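Local coordinates for Serine/threonine-protein kinase PknE (Mycobacterium tuberculosis, PDB 2H34) that transfers phosphate from ATP to serine and threonine residues of proteins and probably aids survival in the host, and is represented here by its nucleotide-free kinase domain, at residues A[94-102]-A[109-117]; A[198-206]-A[216-227]. All coordinates share one frame; numbering follows the deposited sequence.

The two contacts lie in the two lobes of one kinase domain. Interaction 1 pairs two strands of the N-terminal lobe. Interaction 2 sets the end of the activation segment on a helix of the C-terminal lobe. They do not touch: their centres are about 25 Å apart and their nearest atoms about 10 Å. Each approaches the active-site cleft from its own lobe. In interaction 1 the V111 side chain is about 5 Å from that of K65, and the M113 side chain about 6 Å from that of V50; both partners are predicted ATP-binding residues. In interaction 2 the R206 side chain is about 3 Å from that of D159, the predicted proton acceptor.

Interaction 1: residues A[94-102]-A[109-117]; sequences PHVVPIHDF and LYVDMRLIN
A classic beta bulge joins H100 and D101 to D112 in the antiparallel hairpin of strands 99-105 and 108-114. D112 O accepts two backbone bonds, from H100 N at 2.6 Å and from D101 N at 3.2 Å. With H100 CG anti to the carbonyl carbon (chi1 -62°), ND1 reaches the syn side of D112 OD1 at 2.6 Å. Ring and carboxylate stand nearly perpendicular, 88° apart. D112 OD2 is bonded by Y36 OH, so the carboxylate is gripped at both ends. Y110 OH donates to D101 OD2 at 2.8 Å, coming from above the carboxylate plane. F102 CA makes a CH-pi contact over one face of the Y110 ring, 4.2 Å from the ring centroid. On the sheet face that carries I99, V111, M113 and F102, I99 CD1 meets M113 CE at 3.8 Å, and the side chains run alongside each other. I99 CG2 meets V111 CG1 at 4.0 Å. Just before strand 99-105, V97 CG1 packs on M113 CB at 3.7 Å, and P98 CG lies over one face of the R114 guanidinium. M113, a selenomethionine, stands at the probable gatekeeper position, where the last strand of the kinase N-lobe sheet enters the hinge.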
loop_
_atom_site.group_PDB
_atom_site.type_symbol
_atom_site.label_atom_id
_atom_site.label_comp_id
_atom_site.label_asym_id
_atom_site.label_seq_id
_atom_site.Cartn_x
_atom_site.Cartn_y
_atom_site.Cartn_z
ATOM N N PRO A 94 8.404 -3.521 10.902
ATOM C CA PRO A 94 7.252 -3.394 11.783
ATOM C C PRO A 94 5.993 -2.736 11.223
ATOM O O PRO A 94 4.989 -2.710 11.925
ATOM C CB PRO A 94 7.803 -2.553 12.942
ATOM C CG PRO A 94 8.803 -1.715 12.335
ATOM C CD PRO A 94 9.457 -2.567 11.278
ATOM N N HIS A 95 6.038 -2.200 10.003
ATOM C CA HIS A 95 4.832 -1.652 9.358
ATOM C C HIS A 95 4.287 -2.623 8.322
ATOM O O HIS A 95 3.489 -2.269 7.447
ATOM C CB HIS A 95 5.106 -0.295 8.724
ATOM C CG HIS A 95 5.694 0.681 9.678
ATOM N ND1 HIS A 95 7.054 0.849 9.818
ATOM C CD2 HIS A 95 5.114 1.482 10.597
ATOM C CE1 HIS A 95 7.285 1.732 10.770
ATOM N NE2 HIS A 95 6.126 2.131 11.259
ATOM N N VAL A 96 4.748 -3.854 8.430
ATOM C CA VAL A 96 4.178 -4.930 7.685
ATOM C C VAL A 96 3.564 -5.854 8.716
ATOM O O VAL A 96 4.223 -6.241 9.687
ATOM C CB VAL A 96 5.223 -5.623 6.787
ATOM C CG1 VAL A 96 5.765 -4.648 5.758
ATOM C CG2 VAL A 96 6.361 -6.162 7.620
ATOM N N VAL A 97 2.284 -6.155 8.513
ATOM C CA VAL A 97 1.563 -7.158 9.281
ATOM C C VAL A 97 2.392 -8.427 9.426
ATOM O O VAL A 97 2.860 -8.974 8.432
ATOM C CB VAL A 97 0.225 -7.517 8.599
ATOM C CG1 VAL A 97 -0.533 -8.549 9.419
ATOM C CG2 VAL A 97 -0.628 -6.269 8.393
ATOM N N PRO A 98 2.607 -8.869 10.679
ATOM C CA PRO A 98 3.245 -10.147 11.005
ATOM C C PRO A 98 2.435 -11.300 10.451
ATOM O O PRO A 98 1.202 -11.277 10.556
ATOM C CB PRO A 98 3.176 -10.186 12.527
ATOM C CG PRO A 98 3.086 -8.767 12.929
ATOM C CD PRO A 98 2.265 -8.109 11.893
ATOM N N ILE A 99 3.110 -12.285 9.855
ATOM C CA ILE A 99 2.446 -13.519 9.437
ATOM C C ILE A 99 2.653 -14.561 10.523
ATOM O O ILE A 99 3.797 -14.878 10.864
ATOM C CB ILE A 99 3.005 -14.061 8.099
ATOM C CG1 ILE A 99 2.771 -13.073 6.947
ATOM C CG2 ILE A 99 2.422 -15.436 7.767
ATOM C CD1 ILE A 99 1.497 -12.267 7.026
ATOM N N HIS A 100 1.560 -15.090 11.070
ATOM C CA HIS A 100 1.671 -16.145 12.082
ATOM C C HIS A 100 2.033 -17.477 11.489
ATOM O O HIS A 100 2.941 -18.134 11.965
ATOM C CB HIS A 100 0.394 -16.294 12.898
ATOM C CG HIS A 100 0.039 -15.076 13.684
ATOM N ND1 HIS A 100 -1.261 -14.642 13.833
ATOM C CD2 HIS A 100 0.815 -14.190 14.355
ATOM C CE1 HIS A 100 -1.270 -13.544 14.568
ATOM N NE2 HIS A 100 -0.024 -13.243 14.892
ATOM N N ASP A 101 1.320 -17.874 10.448
ATOM C CA ASP A 101 1.428 -19.225 9.937
ATOM C C ASP A 101 0.812 -19.284 8.557
ATOM O O ASP A 101 0.130 -18.347 8.146
ATOM C CB ASP A 101 0.695 -20.181 10.884
ATOM C CG ASP A 101 0.979 -21.638 10.594
ATOM O OD1 ASP A 101 2.004 -21.952 9.957
ATOM O OD2 ASP A 101 0.158 -22.476 11.013
ATOM N N PHE A 102 1.070 -20.383 7.850
ATOM C CA PHE A 102 0.478 -20.654 6.542
ATOM C C PHE A 102 0.691 -22.117 6.139
ATOM O O PHE A 102 1.580 -22.791 6.663
ATOM C CB PHE A 102 1.046 -19.707 5.479
ATOM C CG PHE A 102 2.551 -19.647 5.451
ATOM C CD1 PHE A 102 3.244 -18.752 6.261
ATOM C CD2 PHE A 102 3.278 -20.470 4.600
ATOM C CE1 PHE A 102 4.641 -18.688 6.227
ATOM C CE2 PHE A 102 4.673 -20.410 4.561
ATOM C CZ PHE A 102 5.350 -19.520 5.374
ATOM N N LEU A 109 -5.739 -23.351 1.022
ATOM C CA LEU A 109 -4.498 -22.697 1.428
ATOM C C LEU A 109 -4.790 -21.436 2.227
ATOM O O LEU A 109 -5.586 -20.593 1.818
ATOM C CB LEU A 109 -3.604 -22.387 0.222
ATOM C CG LEU A 109 -3.037 -23.583 -0.561
ATOM C CD1 LEU A 109 -1.885 -23.161 -1.472
ATOM C CD2 LEU A 109 -2.576 -24.698 0.372
ATOM N N TYR A 110 -4.141 -21.321 3.375
ATOM C CA TYR A 110 -4.435 -20.255 4.305
ATOM C C TYR A 110 -3.184 -19.449 4.664
ATOM O O TYR A 110 -2.057 -19.945 4.555
ATOM C CB TYR A 110 -5.097 -20.840 5.558
ATOM C CG TYR A 110 -4.153 -21.573 6.497
ATOM C CD1 TYR A 110 -3.729 -22.876 6.228
ATOM C CD2 TYR A 110 -3.699 -20.962 7.669
ATOM C CE1 TYR A 110 -2.864 -23.542 7.099
ATOM C CE2 TYR A 110 -2.836 -21.618 8.542
ATOM C CZ TYR A 110 -2.426 -22.904 8.255
ATOM O OH TYR A 110 -1.574 -23.540 9.129
ATOM N N VAL A 111 -3.403 -18.194 5.059
ATOM C CA VAL A 111 -2.377 -17.367 5.695
ATOM C C VAL A 111 -2.956 -16.718 6.951
ATOM O O VAL A 111 -3.934 -15.974 6.891
ATOM C CB VAL A 111 -1.806 -16.291 4.745
ATOM C CG1 VAL A 111 -0.818 -15.409 5.483
ATOM C CG2 VAL A 111 -1.124 -16.937 3.543
ATOM N N ASP A 112 -2.350 -17.029 8.089
ATOM C CA ASP A 112 -2.791 -16.525 9.376
ATOM C C ASP A 112 -1.908 -15.362 9.773
ATOM O O ASP A 112 -0.690 -15.495 9.849
ATOM C CB ASP A 112 -2.705 -17.642 10.417
ATOM C CG ASP A 112 -2.740 -17.132 11.847
ATOM O OD1 ASP A 112 -2.707 -15.904 12.069
ATOM O OD2 ASP A 112 -2.791 -17.974 12.763
HETATM N N MSE A 113 -2.525 -14.221 10.047
HETATM C CA MSE A 113 -1.773 -13.016 10.378
HETATM C C MSE A 113 -2.369 -12.252 11.547
HETATM O O MSE A 113 -3.536 -12.444 11.898
HETATM C CB MSE A 113 -1.676 -12.105 9.161
HETATM C CG MSE A 113 -2.897 -12.169 8.289
HETATM SE SE MSE A 113 -2.814 -11.056 6.715
HETATM C CE MSE A 113 -1.950 -12.286 5.411
ATOM N N ARG A 114 -1.539 -11.395 12.138
ATOM C CA ARG A 114 -1.915 -10.458 13.198
ATOM C C ARG A 114 -3.085 -9.563 12.768
ATOM O O ARG A 114 -3.115 -9.047 11.644
ATOM C CB ARG A 114 -0.677 -9.624 13.564
ATOM C CG ARG A 114 -0.794 -8.668 14.749
ATOM C CD ARG A 114 0.365 -8.914 15.712
ATOM N NE ARG A 114 0.982 -7.696 16.233
ATOM C CZ ARG A 114 1.979 -7.686 17.117
ATOM N NH1 ARG A 114 2.461 -8.827 17.582
ATOM N NH2 ARG A 114 2.502 -6.542 17.541
ATOM N N LEU A 115 -4.059 -9.406 13.658
ATOM C CA LEU A 115 -5.224 -8.580 13.368
ATOM C C LEU A 115 -4.986 -7.135 13.760
ATOM O O LEU A 115 -4.615 -6.849 14.897
ATOM C CB LEU A 115 -6.454 -9.094 14.112
ATOM C CG LEU A 115 -7.611 -8.089 14.114
ATOM C CD1 LEU A 115 -8.610 -8.395 13.000
ATOM C CD2 LEU A 115 -8.283 -8.028 15.483
ATOM N N ILE A 116 -5.246 -6.221 12.834
ATOM C CA ILE A 116 -5.035 -4.822 13.121
ATOM C C ILE A 116 -6.309 -4.017 13.042
ATOM O O ILE A 116 -7.150 -4.267 12.191
ATOM C CB ILE A 116 -3.971 -4.227 12.204
ATOM C CG1 ILE A 116 -2.614 -4.882 12.485
ATOM C CG2 ILE A 116 -3.884 -2.720 12.392
ATOM C CD1 ILE A 116 -2.206 -4.869 13.963
ATOM N N ASN A 117 -6.428 -3.055 13.955
ATOM C CA ASN A 117 -7.510 -2.089 13.988
ATOM C C ASN A 117 -7.110 -0.803 13.293
ATOM O O ASN A 117 -5.930 -0.512 13.137
ATOM C CB ASN A 117 -7.833 -1.754 15.432
ATOM C CG ASN A 117 -8.803 -2.732 16.062
ATOM O OD1 ASN A 117 -8.621 -3.956 16.011
ATOM N ND2 ASN A 117 -9.849 -2.186 16.682
#

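Interaction 2: residues A[198-206]-A[216-227]; sequences TLYYMAPER and ADIYALTCVLYE
Y201 lies along helix 217-230, and its side chain meets the helix from CB to the hydroxyl. CB touches A220 CB at 4.1 Å. CG is anti to the carbonyl carbon (chi1 -48°), which directs the ring along the helix toward C223, V224 and E227. CD2 packs on C223 CB at 3.6 Å and on V224 CG2 at 3.8 Å. CE2 touches V224 CG2 too, and comes near E227 OE1. OH donates a hydrogen bond to E227 OE1. The modelled length is very short, and at this resolution the exact value is doubtful. OE1 sits at the ring edge, in its plane. Carboxylate and ring are nearly coplanar, 3° apart. The E227 chain is extended beyond CG, which carries the carboxylate out to the hydroxyl. Y200 CB lies over one face of the Y201 ring, toward its rim. The backbone of Y201 takes part as well: its O is 3.3 Å from A220 CB. Residues 203-205 are the APE motif, which ends the activation segment of protein kinases. Its first two residues, A203 and P204, rest on Y219. A203 CA sits over the centre of the Y219 ring, 3.6 Å from the centroid and 12° off the normal. A203 CB leans on Y219 CG at 3.6 Å. P204 CD meets Y219 CE1 at 3.8 Å, and these two side chains cross at about a right angle. E205 sends its carboxylate outside this contact, to a salt bridge with R280. A216 CB packs against R206 CD at 3.8 Å. R206 NH1 forms a salt bridge with D159 OD2. M202 SE, of a selenomethionine, lies over the centre of one face of the R206 guanidinium.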
loop_
_atom_site.group_PDB
_atom_site.type_symbol
_atom_site.label_atom_id
_atom_site.label_comp_id
_atom_site.label_asym_id
_atom_site.label_seq_id
_atom_site.Cartn_x
_atom_site.Cartn_y
_atom_site.Cartn_z
ATOM N N THR A 198 -5.764 0.723 -9.001
ATOM C CA THR A 198 -6.305 1.778 -9.877
ATOM C C THR A 198 -5.267 2.702 -10.467
ATOM O O THR A 198 -4.231 2.989 -9.846
ATOM C CB THR A 198 -7.351 2.687 -9.206
ATOM O OG1 THR A 198 -6.828 3.155 -7.958
ATOM C CG2 THR A 198 -8.713 1.977 -9.048
ATOM N N LEU A 199 -5.619 3.208 -11.649
ATOM C CA LEU A 199 -4.770 4.063 -12.459
ATOM C C LEU A 199 -4.314 5.358 -11.791
ATOM O O LEU A 199 -3.329 5.958 -12.240
ATOM C CB LEU A 199 -5.462 4.382 -13.781
ATOM C CG LEU A 199 -5.316 3.350 -14.897
ATOM C CD1 LEU A 199 -6.050 2.047 -14.582
ATOM C CD2 LEU A 199 -5.824 3.942 -16.187
ATOM N N TYR A 200 -5.013 5.791 -10.738
ATOM C CA TYR A 200 -4.662 7.040 -10.062
ATOM C C TYR A 200 -3.214 7.064 -9.595
ATOM O O TYR A 200 -2.632 8.144 -9.459
ATOM C CB TYR A 200 -5.544 7.305 -8.849
ATOM C CG TYR A 200 -7.002 7.563 -9.114
ATOM C CD1 TYR A 200 -7.407 8.509 -10.052
ATOM C CD2 TYR A 200 -7.991 6.886 -8.377
ATOM C CE1 TYR A 200 -8.765 8.753 -10.281
ATOM C CE2 TYR A 200 -9.350 7.127 -8.589
ATOM C CZ TYR A 200 -9.732 8.062 -9.541
ATOM O OH TYR A 200 -11.069 8.311 -9.767
ATOM N N TYR A 201 -2.640 5.882 -9.350
ATOM C CA TYR A 201 -1.324 5.764 -8.702
ATOM C C TYR A 201 -0.277 5.035 -9.555
ATOM O O TYR A 201 0.732 4.549 -9.036
ATOM C CB TYR A 201 -1.481 5.115 -7.305
ATOM C CG TYR A 201 -2.598 5.759 -6.508
ATOM C CD1 TYR A 201 -3.890 5.223 -6.516
ATOM C CD2 TYR A 201 -2.382 6.943 -5.816
ATOM C CE1 TYR A 201 -4.918 5.835 -5.838
ATOM C CE2 TYR A 201 -3.411 7.563 -5.129
ATOM C CZ TYR A 201 -4.675 7.008 -5.150
ATOM O OH TYR A 201 -5.690 7.635 -4.476
HETATM N N MSE A 202 -0.500 4.990 -10.868
HETATM C CA MSE A 202 0.310 4.148 -11.738
HETATM C C MSE A 202 1.334 4.876 -12.582
HETATM O O MSE A 202 0.997 5.756 -13.375
HETATM C CB MSE A 202 -0.568 3.322 -12.649
HETATM C CG MSE A 202 -0.838 1.939 -12.149
HETATM SE SE MSE A 202 -1.821 1.002 -13.550
HETATM C CE MSE A 202 -2.956 -0.130 -12.320
ATOM N N ALA A 203 2.590 4.468 -12.420
ATOM C CA ALA A 203 3.693 4.950 -13.242
ATOM C C ALA A 203 3.427 4.624 -14.702
ATOM O O ALA A 203 2.748 3.644 -15.000
ATOM C CB ALA A 203 5.010 4.329 -12.782
ATOM N N PRO A 204 3.953 5.454 -15.616
ATOM C CA PRO A 204 3.740 5.234 -17.029
ATOM C C PRO A 204 4.372 3.941 -17.543
ATOM O O PRO A 204 3.765 3.258 -18.359
ATOM C CB PRO A 204 4.403 6.452 -17.666
ATOM C CG PRO A 204 4.481 7.462 -16.582
ATOM C CD PRO A 204 4.756 6.664 -15.383
ATOM N N GLU A 205 5.562 3.590 -17.056
ATOM C CA GLU A 205 6.282 2.420 -17.586
ATOM C C GLU A 205 5.491 1.111 -17.481
ATOM O O GLU A 205 5.830 0.112 -18.129
ATOM C CB GLU A 205 7.665 2.262 -16.945
ATOM C CG GLU A 205 7.644 1.993 -15.450
ATOM C CD GLU A 205 7.709 3.263 -14.623
ATOM O OE1 GLU A 205 7.275 4.332 -15.105
ATOM O OE2 GLU A 205 8.202 3.197 -13.489
ATOM N N ARG A 206 4.435 1.132 -16.671
ATOM C CA ARG A 206 3.594 -0.038 -16.464
ATOM C C ARG A 206 2.636 -0.309 -17.630
ATOM O O ARG A 206 2.205 -1.447 -17.835
ATOM C CB ARG A 206 2.806 0.122 -15.175
ATOM C CG ARG A 206 3.669 0.287 -13.944
ATOM C CD ARG A 206 2.846 0.087 -12.679
ATOM N NE ARG A 206 2.002 -1.102 -12.769
ATOM C CZ ARG A 206 1.137 -1.502 -11.839
ATOM N NH1 ARG A 206 0.973 -0.817 -10.704
ATOM N NH2 ARG A 206 0.426 -2.605 -12.056
ATOM N N ALA A 216 7.993 0.527 -9.359
ATOM C CA ALA A 216 6.915 1.507 -9.549
ATOM C C ALA A 216 6.245 2.014 -8.260
ATOM O O ALA A 216 5.543 3.027 -8.283
ATOM C CB ALA A 216 5.874 0.960 -10.507
ATOM N N ASP A 217 6.464 1.330 -7.140
ATOM C CA ASP A 217 5.865 1.746 -5.857
ATOM C C ASP A 217 6.276 3.142 -5.348
ATOM O O ASP A 217 5.469 3.845 -4.735
ATOM C CB ASP A 217 6.049 0.680 -4.761
ATOM C CG ASP A 217 7.477 0.161 -4.649
ATOM O OD1 ASP A 217 7.810 -0.446 -3.603
ATOM O OD2 ASP A 217 8.264 0.333 -5.597
ATOM N N ILE A 218 7.515 3.544 -5.627
ATOM C CA ILE A 218 8.002 4.886 -5.295
ATOM C C ILE A 218 7.137 5.955 -5.960
ATOM O O ILE A 218 6.806 6.963 -5.341
ATOM C CB ILE A 218 9.505 5.059 -5.678
ATOM C CG1 ILE A 218 10.379 4.245 -4.723
ATOM C CG2 ILE A 218 9.931 6.531 -5.636
ATOM C CD1 ILE A 218 11.537 3.588 -5.368
ATOM N N TYR A 219 6.766 5.710 -7.211
ATOM C CA TYR A 219 5.894 6.611 -7.967
ATOM C C TYR A 219 4.541 6.676 -7.267
ATOM O O TYR A 219 4.059 7.764 -6.920
ATOM C CB TYR A 219 5.715 6.108 -9.409
ATOM C CG TYR A 219 4.937 7.032 -10.349
ATOM C CD1 TYR A 219 5.613 7.845 -11.256
ATOM C CD2 TYR A 219 3.541 7.059 -10.370
ATOM C CE1 TYR A 219 4.935 8.679 -12.135
ATOM C CE2 TYR A 219 2.851 7.902 -11.247
ATOM C CZ TYR A 219 3.565 8.709 -12.123
ATOM O OH TYR A 219 2.941 9.560 -13.006
ATOM N N ALA A 220 3.938 5.503 -7.065
ATOM C CA ALA A 220 2.646 5.395 -6.413
ATOM C C ALA A 220 2.613 6.180 -5.088
ATOM O O ALA A 220 1.748 7.042 -4.885
ATOM C CB ALA A 220 2.311 3.942 -6.196
ATOM N N LEU A 221 3.585 5.920 -4.216
ATOM C CA LEU A 221 3.633 6.573 -2.899
ATOM C C LEU A 221 3.608 8.097 -2.994
ATOM O O LEU A 221 3.051 8.775 -2.127
ATOM C CB LEU A 221 4.860 6.120 -2.111
ATOM C CG LEU A 221 4.870 6.356 -0.603
ATOM C CD1 LEU A 221 3.804 5.528 0.070
ATOM C CD2 LEU A 221 6.233 6.019 -0.017
ATOM N N THR A 222 4.209 8.623 -4.057
ATOM C CA THR A 222 4.290 10.062 -4.239
ATOM C C THR A 222 2.922 10.634 -4.638
ATOM O O THR A 222 2.523 11.691 -4.136
ATOM C CB THR A 222 5.402 10.441 -5.238
ATOM O OG1 THR A 222 6.571 9.676 -4.948
ATOM C CG2 THR A 222 5.744 11.904 -5.129
ATOM N N CYS A 223 2.200 9.932 -5.513
ATOM C CA CYS A 223 0.786 10.233 -5.737
ATOM C C CYS A 223 0.009 10.189 -4.402
ATOM O O CYS A 223 -0.750 11.108 -4.075
ATOM C CB CYS A 223 0.171 9.252 -6.731
ATOM S SG CYS A 223 0.956 9.211 -8.364
ATOM N N VAL A 224 0.227 9.141 -3.615
ATOM C CA VAL A 224 -0.472 9.024 -2.351
ATOM C C VAL A 224 -0.143 10.211 -1.435
ATOM O O VAL A 224 -1.049 10.814 -0.835
ATOM C CB VAL A 224 -0.187 7.684 -1.650
ATOM C CG1 VAL A 224 -0.779 7.690 -0.257
ATOM C CG2 VAL A 224 -0.771 6.541 -2.444
ATOM N N LEU A 225 1.141 10.557 -1.347
ATOM C CA LEU A 225 1.567 11.709 -0.565
ATOM C C LEU A 225 0.835 12.956 -1.054
ATOM O O LEU A 225 0.230 13.684 -0.258
ATOM C CB LEU A 225 3.080 11.899 -0.673
ATOM C CG LEU A 225 3.690 13.183 -0.079
ATOM C CD1 LEU A 225 3.415 13.326 1.413
ATOM C CD2 LEU A 225 5.183 13.242 -0.359
ATOM N N TYR A 226 0.878 13.179 -2.370
ATOM C CA TYR A 226 0.166 14.283 -2.989
ATOM C C TYR A 226 -1.257 14.380 -2.480
ATOM O O TYR A 226 -1.682 15.433 -1.988
ATOM C CB TYR A 226 0.134 14.129 -4.501
ATOM C CG TYR A 226 -0.501 15.321 -5.209
ATOM C CD1 TYR A 226 0.236 16.481 -5.469
ATOM C CD2 TYR A 226 -1.843 15.290 -5.607
ATOM C CE1 TYR A 226 -0.349 17.567 -6.109
ATOM C CE2 TYR A 226 -2.431 16.369 -6.247
ATOM C CZ TYR A 226 -1.679 17.497 -6.497
ATOM O OH TYR A 226 -2.265 18.563 -7.121
ATOM N N GLU A 227 -1.983 13.268 -2.590
ATOM C CA GLU A 227 -3.386 13.229 -2.200
ATOM C C GLU A 227 -3.610 13.586 -0.738
ATOM O O GLU A 227 -4.575 14.291 -0.420
ATOM C CB GLU A 227 -4.011 11.874 -2.509
ATOM C CG GLU A 227 -5.522 11.911 -2.385
ATOM C CD GLU A 227 -6.205 10.678 -2.932
ATOM O OE1 GLU A 227 -5.544 9.884 -3.648
ATOM O OE2 GLU A 227 -7.413 10.518 -2.645
#